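Local coordinates for protein glutathione S-transferase (Ceriporiopsis subvermispora, PDB 6J3E) that probably catalyses conjugation or transfer reactions of glutathione as a serine-type glutathione S-transferase of a white-rot fungus, at residues Ala88-Leu93 with Pro101-Pro106; Arg125-Ile130 with Val212-Trp217; Lys196-Gly201 with Leu244-Lys249. All blocks are in the same frame, centred on the assembly; numbering follows the deposited sequence.

Contact 1. Residues Ala88-Leu93 with Pro101-Pro106; sequences AIARYL and PVVIPP
Val103 is the first residue of the 101-106 loop to reach helix 86-96: its CB points at the helix, and CG2 rests on CB of Ala90 at 4.0 Å. CA of Ala90 and CA of Val103 are 7.0 Å apart, a close approach that the small alanine side chain allows. The loop is held against the helix by Asp94, farther along the same helix, whose two carboxylate oxygens accept the backbone N-H groups of Val103 and Ile104, while the backbone of Tyr206 of helix 206-222 is hydrogen-bonded to that of Val103.

Ile104 carries the larger share of the contact. With CG1 anti to its carbonyl carbon (chi1 -57°) and CD1 continuing extended (chi2 -174°), the side chain reaches forward past Ala90, whose CB is 4.2 Å from CD1 of Ile104, and ends against Arg91. There the same CD1 meets the aliphatic root of the arginine, 3.7 Å from Arg91 CG, and also lies 3.8 Å from Arg91 CZ, over the centre of one guanidinium face. The arginine chain runs out extended and lays that face over the methyl, and its N-H groups look elsewhere: NE forms a salt bridge with Asp109, and NH2 makes a weak hydrogen bond to Ala87 O. A leucine in place of Arg91 would probably leave Asp109 without its charged mate and take away the flat lid over Ile104 CD1. Arg91 also packs on Ala191 of the second subunit.

No hydrogen bond crosses between the two segments themselves. Their chemistry therefore implies an apolar join faced by the flat of an arginine, with polar bonds from Asp94 and Asp109 fixing its margins, on the helix that begins at the glutathione-binding Ser86.

Contact 2. Residues Arg125-Ile130 with Val212-Trp217; sequences RALAPI and VGWVIW
Leu127 meeting Trp214 and Trp217 makes a wholly apolar helix-to-helix contact, buried about 8 Å from the centre of the chain in the helical C-terminal domain of the glutathione S-transferase fold. All the touching on the leucine's part is done by one methyl group. Leu127 CD1 lies 4.0 Å from Trp214 CE3 and 3.9 Å from Trp217 CZ3, so it sits across the seam where the benzo parts of two indoles, three residues apart on helix 206-222, meet. The backbones stay well separated, the nearest CA atoms, of Leu127 and Trp214, being 9.2 Å apart. The two indoles leave their helix differently: Trp214 has CG anti to its carbonyl carbon (chi1 -70°), whereas Trp217 has CG anti to its backbone N (chi1 175°), and their six-membered rings still converge on the same methyl.

Helix 109-136 is kinked here, in part because Pro129 has no N-H to give. Leu127 also touches Ile178 of helix 169-189, while Trp214 packs on Pro22 and the glutathione-binding Lys26, so the contact joins three helices of the C-terminal domain and, through Trp214, borders helix 22-34 of the thioredoxin-like domain.

Contact 3. Residues Lys196-Gly201 with Leu244-Lys249; sequences KLLFLG and LALFEK
Leu246 CD1 is the point on which the 196-201 loop leans against helix 235-247, and it takes part in both the open and the enclosed half of the contact. On the open half, CD1 of Leu246 lies 4.1 Å from CB of Leu197. Leu246 is exposed, and its extended side chain (chi2 171°) carries that methyl away from the helix toward the loop, bridging CA atoms of Leu197 and Leu246 that stand 9.1 Å apart.

The other half has similar distances but is better enclosed by the rest of the protein. Leu198 CD2 is 4.4 Å from Leu246 CD1 and 4.5 Å from Phe247 CE1, approaching the phenyl ring obliquely. Phe247 is buried, and Leu198 is backed by Val204 and Asp208. Polar bonds secure the same join: the backbone oxygen of Leu197 accepts Gln243 NE2, and that of Lys196 accepts Lys239 NZ, both from helix 235-247.

From Leu198 to Gly201 the chain reverses in a type I turn, with Gly201 N bonded to Leu198 O at 3.1 Å; the backbone angles of Gly201 would jam a side chain against the preceding carbonyl. The loop links helix 169-189 to helix 206-222 while lying against helix 235-247, and Phe247 reaches from that last helix to Val212 of helix 206-222.

How the contacts relate
Contact 2 is the core of the set, a buried helix pair joined by one methyl set across two indoles; contact 1 is also buried but joins a helix to a loop and has an arginine face in it, and contact 3 is partly open, a loop on a helix. None has a hydrogen bond between its own segments, so polar anchoring, seen around contacts 1 and 3, comes from neighbours. Helix 206-222 is common ground: it supplies one side of contact 2, its Val215 and Ile216 pack on Leu244 of contact 3, and its Tyr206 packs on Ala90, Val103 and Ile104 of contact 1. Contacts 1 and 3 meet through Pro105 and Leu200, whereas contacts 1 and 2 stay about 10 Å apart at their nearest atoms.

Contact 1. Residues Ala88-Leu93 with Pro101-Pro106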
ATOM      1  N   ALA A  88      -5.564  -5.049 -14.630  1.00 53.97           N
ATOM      2  CA  ALA A  88      -5.573  -4.576 -16.013  1.00 51.10           C
ATOM      3  C   ALA A  88      -6.871  -4.922 -16.727  1.00 47.13           C
ATOM      4  O   ALA A  88      -7.291  -4.181 -17.613  1.00 50.57           O
ATOM      5  CB  ALA A  88      -4.388  -5.160 -16.786  1.00 48.06           C
ATOM      6  N   ILE A  89      -7.491  -6.053 -16.377  1.00 49.02           N
ATOM      7  CA  ILE A  89      -8.828  -6.368 -16.871  1.00 47.86           C
ATOM      8  C   ILE A  89      -9.790  -5.256 -16.477  1.00 51.81           C
ATOM      9  O   ILE A  89     -10.590  -4.771 -17.288  1.00 53.43           O
ATOM     10  CB  ILE A  89      -9.307  -7.724 -16.314  1.00 54.20           C
ATOM     11  CG1 ILE A  89      -8.251  -8.834 -16.473  1.00 52.93           C
ATOM     12  CG2 ILE A  89     -10.608  -8.140 -16.970  1.00 48.18           C
ATOM     13  CD1 ILE A  89      -8.235  -9.471 -17.760  1.00 53.14           C
ATOM     14  N   ALA A  90      -9.718  -4.836 -15.217  1.00 50.29           N
ATOM     15  CA  ALA A  90     -10.662  -3.852 -14.720  1.00 50.68           C
ATOM     16  C   ALA A  90     -10.520  -2.555 -15.492  1.00 53.14           C
ATOM     17  O   ALA A  90     -11.522  -1.954 -15.903  1.00 52.29           O
ATOM     18  CB  ALA A  90     -10.453  -3.626 -13.217  1.00 44.17           C
ATOM     19  N   ARG A  91      -9.275  -2.120 -15.724  1.00 51.85           N
ATOM     20  CA  ARG A  91      -9.070  -0.867 -16.445  1.00 54.26           C
ATOM     21  C   ARG A  91      -9.533  -0.992 -17.879  1.00 57.71           C
ATOM     22  O   ARG A  91     -10.148  -0.064 -18.418  1.00 57.87           O
ATOM     23  CB  ARG A  91      -7.604  -0.440 -16.407  1.00 48.76           C
ATOM     24  CG  ARG A  91      -7.116  -0.138 -14.997  1.00 53.23           C
ATOM     25  CD  ARG A  91      -5.663   0.290 -14.973  1.00 54.42           C
ATOM     26  NE  ARG A  91      -5.308   0.902 -13.708  1.00 53.27           N
ATOM     27  CZ  ARG A  91      -5.026   0.216 -12.620  1.00 57.47           C
ATOM     28  NH1 ARG A  91      -4.700   0.872 -11.506  1.00 60.68           N
ATOM     29  NH2 ARG A  91      -5.065  -1.135 -12.614  1.00 54.64           N
ATOM     30  N   TYR A  92      -9.227  -2.128 -18.513  1.00 56.85           N
ATOM     31  CA  TYR A  92      -9.695  -2.347 -19.870  1.00 54.44           C
ATOM     32  C   TYR A  92     -11.211  -2.316 -19.926  1.00 55.10           C
ATOM     33  O   TYR A  92     -11.795  -1.715 -20.831  1.00 60.20           O
ATOM     34  CB  TYR A  92      -9.174  -3.674 -20.394  1.00 53.52           C
ATOM     35  CG  TYR A  92      -9.879  -4.077 -21.653  1.00 58.06           C
ATOM     36  CD1 TYR A  92      -9.417  -3.641 -22.896  1.00 55.33           C
ATOM     37  CD2 TYR A  92     -11.022  -4.882 -21.605  1.00 56.85           C
ATOM     38  CE1 TYR A  92     -10.062  -4.003 -24.057  1.00 56.86           C
ATOM     39  CE2 TYR A  92     -11.678  -5.245 -22.760  1.00 60.63           C
ATOM     40  CZ  TYR A  92     -11.189  -4.805 -23.982  1.00 60.68           C
ATOM     41  OH  TYR A  92     -11.850  -5.164 -25.119  1.00 59.75           O
ATOM     42  N   LEU A  93     -11.870  -2.980 -18.981  1.00 53.91           N
ATOM     43  CA  LEU A  93     -13.328  -2.971 -18.980  1.00 58.70           C
ATOM     44  C   LEU A  93     -13.885  -1.559 -18.775  1.00 61.51           C
ATOM     45  O   LEU A  93     -14.880  -1.185 -19.413  1.00 59.64           O
ATOM     46  CB  LEU A  93     -13.845  -3.930 -17.912  1.00 58.85           C
ATOM     47  CG  LEU A  93     -13.460  -5.376 -18.208  1.00 55.91           C
ATOM     48  CD1 LEU A  93     -14.004  -6.305 -17.141  1.00 46.40           C
ATOM     49  CD2 LEU A  93     -13.945  -5.756 -19.600  1.00 55.29           C
ATOM     50  N   PRO A 101     -20.872   0.670 -15.017  1.00 59.02           N
ATOM     51  CA  PRO A 101     -20.373   1.302 -13.777  1.00 62.14           C
ATOM     52  C   PRO A 101     -18.852   1.274 -13.697  1.00 58.62           C
ATOM     53  O   PRO A 101     -18.230   0.214 -13.761  1.00 58.48           O
ATOM     54  CB  PRO A 101     -21.013   0.455 -12.668  1.00 58.60           C
ATOM     55  CG  PRO A 101     -22.207  -0.177 -13.298  1.00 59.63           C
ATOM     56  CD  PRO A 101     -21.838  -0.409 -14.735  1.00 56.29           C
ATOM     57  N   VAL A 102     -18.253   2.460 -13.563  1.00 55.42           N
ATOM     58  CA  VAL A 102     -16.802   2.587 -13.456  1.00 51.83           C
ATOM     59  C   VAL A 102     -16.311   1.971 -12.153  1.00 59.36           C
ATOM     60  O   VAL A 102     -16.915   2.169 -11.088  1.00 58.26           O
ATOM     61  CB  VAL A 102     -16.403   4.067 -13.548  1.00 56.10           C
ATOM     62  CG1 VAL A 102     -14.956   4.260 -13.140  1.00 54.62           C
ATOM     63  CG2 VAL A 102     -16.634   4.591 -14.962  1.00 57.68           C
ATOM     64  N   VAL A 103     -15.209   1.211 -12.221  1.00 59.71           N
ATOM     65  CA  VAL A 103     -14.605   0.662 -11.012  1.00 51.72           C
ATOM     66  C   VAL A 103     -13.276   1.318 -10.650  1.00 51.70           C
ATOM     67  O   VAL A 103     -12.885   1.262  -9.476  1.00 55.78           O
ATOM     68  CB  VAL A 103     -14.440  -0.871 -11.082  1.00 57.11           C
ATOM     69  CG1 VAL A 103     -15.792  -1.550 -11.254  1.00 55.81           C
ATOM     70  CG2 VAL A 103     -13.460  -1.281 -12.155  1.00 54.93           C
ATOM     71  N   ILE A 104     -12.583   1.955 -11.586  1.00 54.82           N
ATOM     72  CA  ILE A 104     -11.377   2.697 -11.213  1.00 53.09           C
ATOM     73  C   ILE A 104     -11.488   4.127 -11.721  1.00 50.12           C
ATOM     74  O   ILE A 104     -10.873   4.459 -12.743  1.00 47.57           O
ATOM     75  CB  ILE A 104     -10.099   2.026 -11.750  1.00 52.66           C
ATOM     76  CG1 ILE A 104      -9.999   0.582 -11.242  1.00 51.92           C
ATOM     77  CG2 ILE A 104      -8.848   2.833 -11.358  1.00 50.34           C
ATOM     78  CD1 ILE A 104      -8.696  -0.110 -11.606  1.00 55.06           C
ATOM     79  N   PRO A 105     -12.235   5.002 -11.046  1.00 50.95           N
ATOM     80  CA  PRO A 105     -12.342   6.399 -11.493  1.00 52.72           C
ATOM     81  C   PRO A 105     -10.965   7.011 -11.664  1.00 57.10           C
ATOM     82  O   PRO A 105     -10.060   6.745 -10.858  1.00 55.59           O
ATOM     83  CB  PRO A 105     -13.132   7.087 -10.366  1.00 48.72           C
ATOM     84  CG  PRO A 105     -13.264   6.091  -9.286  1.00 51.82           C
ATOM     85  CD  PRO A 105     -13.046   4.737  -9.853  1.00 50.79           C
ATOM     86  N   PRO A 106     -10.764   7.811 -12.716  1.00 56.07           N
ATOM     87  CA  PRO A 106      -9.390   8.174 -13.113  1.00 61.00           C
ATOM     88  C   PRO A 106      -8.575   8.868 -12.034  1.00 58.78           C
ATOM     89  O   PRO A 106      -7.363   8.641 -11.958  1.00 57.06           O
ATOM     90  CB  PRO A 106      -9.614   9.094 -14.324  1.00 55.03           C
ATOM     91  CG  PRO A 106     -10.887   8.630 -14.891  1.00 54.18           C
ATOM     92  CD  PRO A 106     -11.751   8.196 -13.733  1.00 50.65           C
TER

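Contact 2. Residues Arg125-Ile130 with Val212-Trp217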
ATOM      1  N   ARG A 125       0.200 -12.479   1.430  1.00 51.43           N
ATOM      2  CA  ARG A 125       1.222 -13.360   1.984  1.00 53.73           C
ATOM      3  C   ARG A 125       0.826 -13.920   3.343  1.00 53.88           C
ATOM      4  O   ARG A 125       1.318 -14.986   3.723  1.00 55.24           O
ATOM      5  CB  ARG A 125       2.550 -12.632   2.089  1.00 53.93           C
ATOM      6  CG  ARG A 125       2.787 -11.699   0.939  1.00 68.28           C
ATOM      7  CD  ARG A 125       3.673 -10.559   1.375  1.00 72.75           C
ATOM      8  NE  ARG A 125       4.994 -11.035   1.776  1.00 73.50           N
ATOM      9  CZ  ARG A 125       5.874 -10.290   2.430  1.00 81.06           C
ATOM     10  NH1 ARG A 125       7.062 -10.785   2.767  1.00 82.82           N
ATOM     11  NH2 ARG A 125       5.557  -9.041   2.768  1.00 79.94           N
ATOM     12  N   ALA A 126      -0.053 -13.233   4.080  1.00 53.65           N
ATOM     13  CA  ALA A 126      -0.555 -13.785   5.336  1.00 54.83           C
ATOM     14  C   ALA A 126      -1.487 -14.962   5.083  1.00 49.77           C
ATOM     15  O   ALA A 126      -1.470 -15.940   5.833  1.00 51.00           O
ATOM     16  CB  ALA A 126      -1.269 -12.699   6.144  1.00 51.72           C
ATOM     17  N   LEU A 127      -2.290 -14.898   4.015  1.00 51.77           N
ATOM     18  CA  LEU A 127      -3.195 -16.002   3.725  1.00 52.22           C
ATOM     19  C   LEU A 127      -2.449 -17.259   3.312  1.00 54.64           C
ATOM     20  O   LEU A 127      -2.855 -18.364   3.691  1.00 54.95           O
ATOM     21  CB  LEU A 127      -4.184 -15.615   2.637  1.00 43.74           C
ATOM     22  CG  LEU A 127      -5.113 -14.476   3.008  1.00 45.51           C
ATOM     23  CD1 LEU A 127      -6.057 -14.187   1.851  1.00 51.93           C
ATOM     24  CD2 LEU A 127      -5.906 -14.873   4.193  1.00 47.24           C
ATOM     25  N   ALA A 128      -1.344 -17.109   2.577  1.00 55.75           N
ATOM     26  CA  ALA A 128      -0.740 -18.220   1.838  1.00 55.24           C
ATOM     27  C   ALA A 128      -0.519 -19.483   2.670  1.00 55.84           C
ATOM     28  O   ALA A 128      -0.917 -20.567   2.208  1.00 54.90           O
ATOM     29  CB  ALA A 128       0.567 -17.732   1.195  1.00 44.20           C
ATOM     30  N   PRO A 129       0.064 -19.434   3.877  1.00 51.88           N
ATOM     31  CA  PRO A 129       0.349 -20.700   4.576  1.00 57.39           C
ATOM     32  C   PRO A 129      -0.890 -21.509   4.917  1.00 53.59           C
ATOM     33  O   PRO A 129      -0.798 -22.741   5.003  1.00 56.21           O
ATOM     34  CB  PRO A 129       1.112 -20.257   5.835  1.00 51.76           C
ATOM     35  CG  PRO A 129       0.919 -18.853   5.950  1.00 45.29           C
ATOM     36  CD  PRO A 129       0.650 -18.292   4.595  1.00 49.83           C
ATOM     37  N   ILE A 130      -2.042 -20.868   5.079  1.00 52.01           N
ATOM     38  CA  ILE A 130      -3.281 -21.591   5.340  1.00 46.41           C
ATOM     39  C   ILE A 130      -4.034 -21.883   4.058  1.00 52.15           C
ATOM     40  O   ILE A 130      -4.591 -22.972   3.890  1.00 55.47           O
ATOM     41  CB  ILE A 130      -4.151 -20.795   6.328  1.00 50.50           C
ATOM     42  CG1 ILE A 130      -3.591 -20.945   7.751  1.00 53.16           C
ATOM     43  CG2 ILE A 130      -5.627 -21.223   6.220  1.00 49.47           C
ATOM     44  CD1 ILE A 130      -4.046 -19.882   8.706  1.00 50.98           C
ATOM     45  N   VAL A 212     -13.329  -8.496  -1.725  1.00 53.68           N
ATOM     46  CA  VAL A 212     -14.284  -9.600  -1.743  1.00 54.99           C
ATOM     47  C   VAL A 212     -13.758 -10.736  -2.610  1.00 51.86           C
ATOM     48  O   VAL A 212     -14.101 -11.904  -2.392  1.00 52.76           O
ATOM     49  CB  VAL A 212     -15.674  -9.113  -2.199  1.00 51.58           C
ATOM     50  CG1 VAL A 212     -16.271  -8.175  -1.145  1.00 52.48           C
ATOM     51  CG2 VAL A 212     -15.568  -8.418  -3.534  1.00 51.34           C
ATOM     52  N   GLY A 213     -12.910 -10.424  -3.591  1.00 55.68           N
ATOM     53  CA  GLY A 213     -12.258 -11.487  -4.333  1.00 54.45           C
ATOM     54  C   GLY A 213     -11.511 -12.435  -3.416  1.00 53.90           C
ATOM     55  O   GLY A 213     -11.710 -13.657  -3.455  1.00 50.31           O
ATOM     56  N   TRP A 214     -10.656 -11.882  -2.558  1.00 45.62           N
ATOM     57  CA  TRP A 214      -9.844 -12.755  -1.730  1.00 48.14           C
ATOM     58  C   TRP A 214     -10.663 -13.336  -0.587  1.00 50.87           C
ATOM     59  O   TRP A 214     -10.419 -14.476  -0.181  1.00 52.35           O
ATOM     60  CB  TRP A 214      -8.608 -11.998  -1.228  1.00 48.91           C
ATOM     61  CG  TRP A 214      -7.632 -11.721  -2.329  1.00 50.78           C
ATOM     62  CD1 TRP A 214      -7.694 -10.698  -3.247  1.00 51.25           C
ATOM     63  CD2 TRP A 214      -6.462 -12.482  -2.660  1.00 49.32           C
ATOM     64  NE1 TRP A 214      -6.637 -10.783  -4.126  1.00 50.83           N
ATOM     65  CE2 TRP A 214      -5.866 -11.867  -3.792  1.00 55.02           C
ATOM     66  CE3 TRP A 214      -5.862 -13.622  -2.121  1.00 50.67           C
ATOM     67  CZ2 TRP A 214      -4.695 -12.360  -4.386  1.00 52.11           C
ATOM     68  CZ3 TRP A 214      -4.703 -14.106  -2.708  1.00 53.00           C
ATOM     69  CH2 TRP A 214      -4.131 -13.475  -3.834  1.00 53.45           C
ATOM     70  N   VAL A 215     -11.656 -12.595  -0.088  1.00 49.94           N
ATOM     71  CA  VAL A 215     -12.445 -13.099   1.029  1.00 51.91           C
ATOM     72  C   VAL A 215     -13.339 -14.241   0.575  1.00 52.37           C
ATOM     73  O   VAL A 215     -13.477 -15.248   1.280  1.00 53.99           O
ATOM     74  CB  VAL A 215     -13.251 -11.965   1.688  1.00 49.20           C
ATOM     75  CG1 VAL A 215     -14.228 -12.525   2.716  1.00 48.84           C
ATOM     76  CG2 VAL A 215     -12.314 -11.015   2.364  1.00 48.14           C
ATOM     77  N   ILE A 216     -13.929 -14.131  -0.620  1.00 50.63           N
ATOM     78  CA  ILE A 216     -14.792 -15.212  -1.101  1.00 55.17           C
ATOM     79  C   ILE A 216     -13.974 -16.476  -1.337  1.00 55.73           C
ATOM     80  O   ILE A 216     -14.478 -17.597  -1.175  1.00 56.71           O
ATOM     81  CB  ILE A 216     -15.581 -14.783  -2.360  1.00 55.38           C
ATOM     82  CG1 ILE A 216     -16.847 -15.616  -2.488  1.00 57.35           C
ATOM     83  CG2 ILE A 216     -14.769 -14.935  -3.645  1.00 54.64           C
ATOM     84  CD1 ILE A 216     -17.727 -15.541  -1.283  1.00 54.53           C
ATOM     85  N   TRP A 217     -12.694 -16.318  -1.686  1.00 56.25           N
ATOM     86  CA  TRP A 217     -11.777 -17.451  -1.768  1.00 52.38           C
ATOM     87  C   TRP A 217     -11.663 -18.147  -0.424  1.00 52.86           C
ATOM     88  O   TRP A 217     -11.726 -19.380  -0.334  1.00 53.72           O
ATOM     89  CB  TRP A 217     -10.404 -16.957  -2.244  1.00 48.79           C
ATOM     90  CG  TRP A 217      -9.283 -17.965  -2.276  1.00 53.71           C
ATOM     91  CD1 TRP A 217      -9.341 -19.267  -2.713  1.00 53.21           C
ATOM     92  CD2 TRP A 217      -7.928 -17.747  -1.854  1.00 53.80           C
ATOM     93  NE1 TRP A 217      -8.109 -19.852  -2.607  1.00 49.23           N
ATOM     94  CE2 TRP A 217      -7.223 -18.948  -2.082  1.00 48.75           C
ATOM     95  CE3 TRP A 217      -7.238 -16.646  -1.323  1.00 48.27           C
ATOM     96  CZ2 TRP A 217      -5.868 -19.080  -1.797  1.00 52.21           C
ATOM     97  CZ3 TRP A 217      -5.898 -16.781  -1.029  1.00 46.36           C
ATOM     98  CH2 TRP A 217      -5.222 -17.989  -1.274  1.00 51.37           C
TER

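Contact 3. Residues Lys196-Gly201 with Leu244-Lys249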
ATOM      1  N   LYS A 196     -16.480   3.248   6.858  1.00 59.04           N
ATOM      2  CA  LYS A 196     -17.076   2.861   5.588  1.00 54.24           C
ATOM      3  C   LYS A 196     -16.979   1.358   5.358  1.00 64.58           C
ATOM      4  O   LYS A 196     -16.192   0.636   5.996  1.00 60.27           O
ATOM      5  CB  LYS A 196     -16.394   3.559   4.420  1.00 53.96           C
ATOM      6  CG  LYS A 196     -16.275   5.055   4.556  1.00 57.93           C
ATOM      7  CD  LYS A 196     -15.111   5.562   3.706  1.00 55.59           C
ATOM      8  CE  LYS A 196     -14.364   6.666   4.430  1.00 59.07           C
ATOM      9  NZ  LYS A 196     -13.583   6.211   5.606  1.00 53.87           N
ATOM     10  N   LEU A 197     -17.785   0.895   4.407  1.00 55.61           N
ATOM     11  CA  LEU A 197     -17.598  -0.427   3.846  1.00 56.15           C
ATOM     12  C   LEU A 197     -16.958  -0.385   2.471  1.00 55.74           C
ATOM     13  O   LEU A 197     -16.303  -1.356   2.079  1.00 58.13           O
ATOM     14  CB  LEU A 197     -18.933  -1.169   3.772  1.00 57.50           C
ATOM     15  CG  LEU A 197     -19.280  -1.763   5.129  1.00 57.84           C
ATOM     16  CD1 LEU A 197     -20.765  -1.716   5.313  1.00 56.73           C
ATOM     17  CD2 LEU A 197     -18.745  -3.181   5.224  1.00 58.01           C
ATOM     18  N   LEU A 198     -17.117   0.711   1.747  1.00 52.49           N
ATOM     19  CA  LEU A 198     -16.487   0.900   0.459  1.00 48.40           C
ATOM     20  C   LEU A 198     -15.445   2.000   0.557  1.00 56.53           C
ATOM     21  O   LEU A 198     -15.620   2.990   1.283  1.00 56.63           O
ATOM     22  CB  LEU A 198     -17.519   1.266  -0.596  1.00 59.99           C
ATOM     23  CG  LEU A 198     -18.742   0.358  -0.642  1.00 64.17           C
ATOM     24  CD1 LEU A 198     -19.557   0.713  -1.873  1.00 61.75           C
ATOM     25  CD2 LEU A 198     -18.335  -1.126  -0.647  1.00 58.70           C
ATOM     26  N   PHE A 199     -14.372   1.840  -0.217  1.00 53.56           N
ATOM     27  CA  PHE A 199     -13.255   2.778  -0.131  1.00 56.19           C
ATOM     28  C   PHE A 199     -13.651   4.204  -0.513  1.00 58.41           C
ATOM     29  O   PHE A 199     -13.225   5.159   0.151  1.00 55.53           O
ATOM     30  CB  PHE A 199     -12.096   2.284  -0.991  1.00 51.46           C
ATOM     31  CG  PHE A 199     -11.137   1.462  -0.222  1.00 53.35           C
ATOM     32  CD1 PHE A 199     -11.454   0.147   0.112  1.00 49.76           C
ATOM     33  CD2 PHE A 199      -9.954   2.014   0.233  1.00 48.20           C
ATOM     34  CE1 PHE A 199     -10.589  -0.617   0.864  1.00 48.92           C
ATOM     35  CE2 PHE A 199      -9.072   1.251   0.984  1.00 49.50           C
ATOM     36  CZ  PHE A 199      -9.395  -0.068   1.306  1.00 50.64           C
ATOM     37  N   LEU A 200     -14.435   4.376  -1.594  1.00 56.95           N
ATOM     38  CA  LEU A 200     -14.871   5.705  -2.021  1.00 59.68           C
ATOM     39  C   LEU A 200     -16.089   6.208  -1.264  1.00 60.30           C
ATOM     40  O   LEU A 200     -16.604   7.275  -1.613  1.00 63.69           O
ATOM     41  CB  LEU A 200     -15.196   5.745  -3.519  1.00 58.01           C
ATOM     42  CG  LEU A 200     -14.300   5.072  -4.548  1.00 57.79           C
ATOM     43  CD1 LEU A 200     -14.971   5.142  -5.921  1.00 60.92           C
ATOM     44  CD2 LEU A 200     -12.914   5.703  -4.586  1.00 52.32           C
ATOM     45  N   GLY A 201     -16.563   5.469  -0.262  1.00 59.62           N
ATOM     46  CA  GLY A 201     -17.717   5.866   0.524  1.00 56.93           C
ATOM     47  C   GLY A 201     -19.006   5.199   0.089  1.00 60.80           C
ATOM     48  O   GLY A 201     -19.412   4.171   0.636  1.00 59.80           O
ATOM     49  N   LEU A 244     -19.182  -9.028   1.900  1.00 58.98           N
ATOM     50  CA  LEU A 244     -19.647 -10.187   1.153  1.00 58.32           C
ATOM     51  C   LEU A 244     -21.129 -10.056   0.838  1.00 59.74           C
ATOM     52  O   LEU A 244     -21.552 -10.257  -0.305  1.00 63.07           O
ATOM     53  CB  LEU A 244     -19.367 -11.468   1.940  1.00 62.22           C
ATOM     54  CG  LEU A 244     -17.978 -12.062   1.739  1.00 57.04           C
ATOM     55  CD1 LEU A 244     -17.948 -13.518   2.167  1.00 51.09           C
ATOM     56  CD2 LEU A 244     -17.625 -11.933   0.294  1.00 55.31           C
ATOM     57  N   ALA A 245     -21.925  -9.665   1.837  1.00 56.19           N
ATOM     58  CA  ALA A 245     -23.364  -9.542   1.623  1.00 57.93           C
ATOM     59  C   ALA A 245     -23.676  -8.484   0.576  1.00 58.26           C
ATOM     60  O   ALA A 245     -24.519  -8.694  -0.306  1.00 60.14           O
ATOM     61  CB  ALA A 245     -24.065  -9.216   2.939  1.00 55.64           C
ATOM     62  N   LEU A 246     -22.989  -7.344   0.648  1.00 55.43           N
ATOM     63  CA  LEU A 246     -23.221  -6.271  -0.307  1.00 55.33           C
ATOM     64  C   LEU A 246     -23.015  -6.725  -1.744  1.00 60.42           C
ATOM     65  O   LEU A 246     -23.669  -6.206  -2.660  1.00 59.74           O
ATOM     66  CB  LEU A 246     -22.291  -5.107   0.009  1.00 59.94           C
ATOM     67  CG  LEU A 246     -22.727  -4.185   1.140  1.00 65.95           C
ATOM     68  CD1 LEU A 246     -21.590  -3.228   1.452  1.00 64.50           C
ATOM     69  CD2 LEU A 246     -23.993  -3.434   0.735  1.00 60.26           C
ATOM     70  N   PHE A 247     -22.110  -7.675  -1.961  1.00 61.50           N
ATOM     71  CA  PHE A 247     -21.762  -8.140  -3.293  1.00 63.16           C
ATOM     72  C   PHE A 247     -22.470  -9.425  -3.674  1.00 63.51           C
ATOM     73  O   PHE A 247     -22.314  -9.881  -4.812  1.00 64.43           O
ATOM     74  CB  PHE A 247     -20.244  -8.346  -3.402  1.00 64.20           C
ATOM     75  CG  PHE A 247     -19.479  -7.067  -3.544  1.00 63.54           C
ATOM     76  CD1 PHE A 247     -19.025  -6.388  -2.428  1.00 58.07           C
ATOM     77  CD2 PHE A 247     -19.234  -6.528  -4.809  1.00 63.51           C
ATOM     78  CE1 PHE A 247     -18.332  -5.193  -2.563  1.00 61.76           C
ATOM     79  CE2 PHE A 247     -18.545  -5.323  -4.957  1.00 61.72           C
ATOM     80  CZ  PHE A 247     -18.094  -4.655  -3.831  1.00 61.79           C
ATOM     81  N   GLU A 248     -23.242 -10.014  -2.756  1.00 60.74           N
ATOM     82  CA  GLU A 248     -23.804 -11.340  -2.996  1.00 65.96           C
ATOM     83  C   GLU A 248     -24.510 -11.430  -4.345  1.00 63.05           C
ATOM     84  O   GLU A 248     -24.322 -12.401  -5.084  1.00 62.67           O
ATOM     85  CB  GLU A 248     -24.760 -11.699  -1.874  1.00 66.34           C
ATOM     86  CG  GLU A 248     -25.244 -13.112  -1.949  1.00 67.23           C
ATOM     87  CD  GLU A 248     -25.802 -13.563  -0.624  1.00 79.03           C
ATOM     88  OE1 GLU A 248     -26.037 -14.782  -0.473  1.00 84.36           O
ATOM     89  OE2 GLU A 248     -25.991 -12.694   0.266  1.00 77.69           O
ATOM     90  N   LYS A 249     -25.297 -10.408  -4.698  1.00 63.18           N
ATOM     91  CA  LYS A 249     -25.987 -10.377  -5.983  1.00 62.13           C
ATOM     92  C   LYS A 249     -25.025 -10.453  -7.167  1.00 70.35           C
ATOM     93  O   LYS A 249     -25.474 -10.619  -8.311  1.00 64.97           O
ATOM     94  CB  LYS A 249     -26.846  -9.111  -6.077  1.00 65.77           C
ATOM     95  CG  LYS A 249     -26.065  -7.843  -6.392  1.00 67.15           C
ATOM     96  CD  LYS A 249     -26.772  -6.540  -5.951  1.00 62.38           C
ATOM     97  CE  LYS A 249     -26.427  -6.171  -4.508  1.00 64.47           C
ATOM     98  NZ  LYS A 249     -26.725  -4.744  -4.204  1.00 73.06           N
TER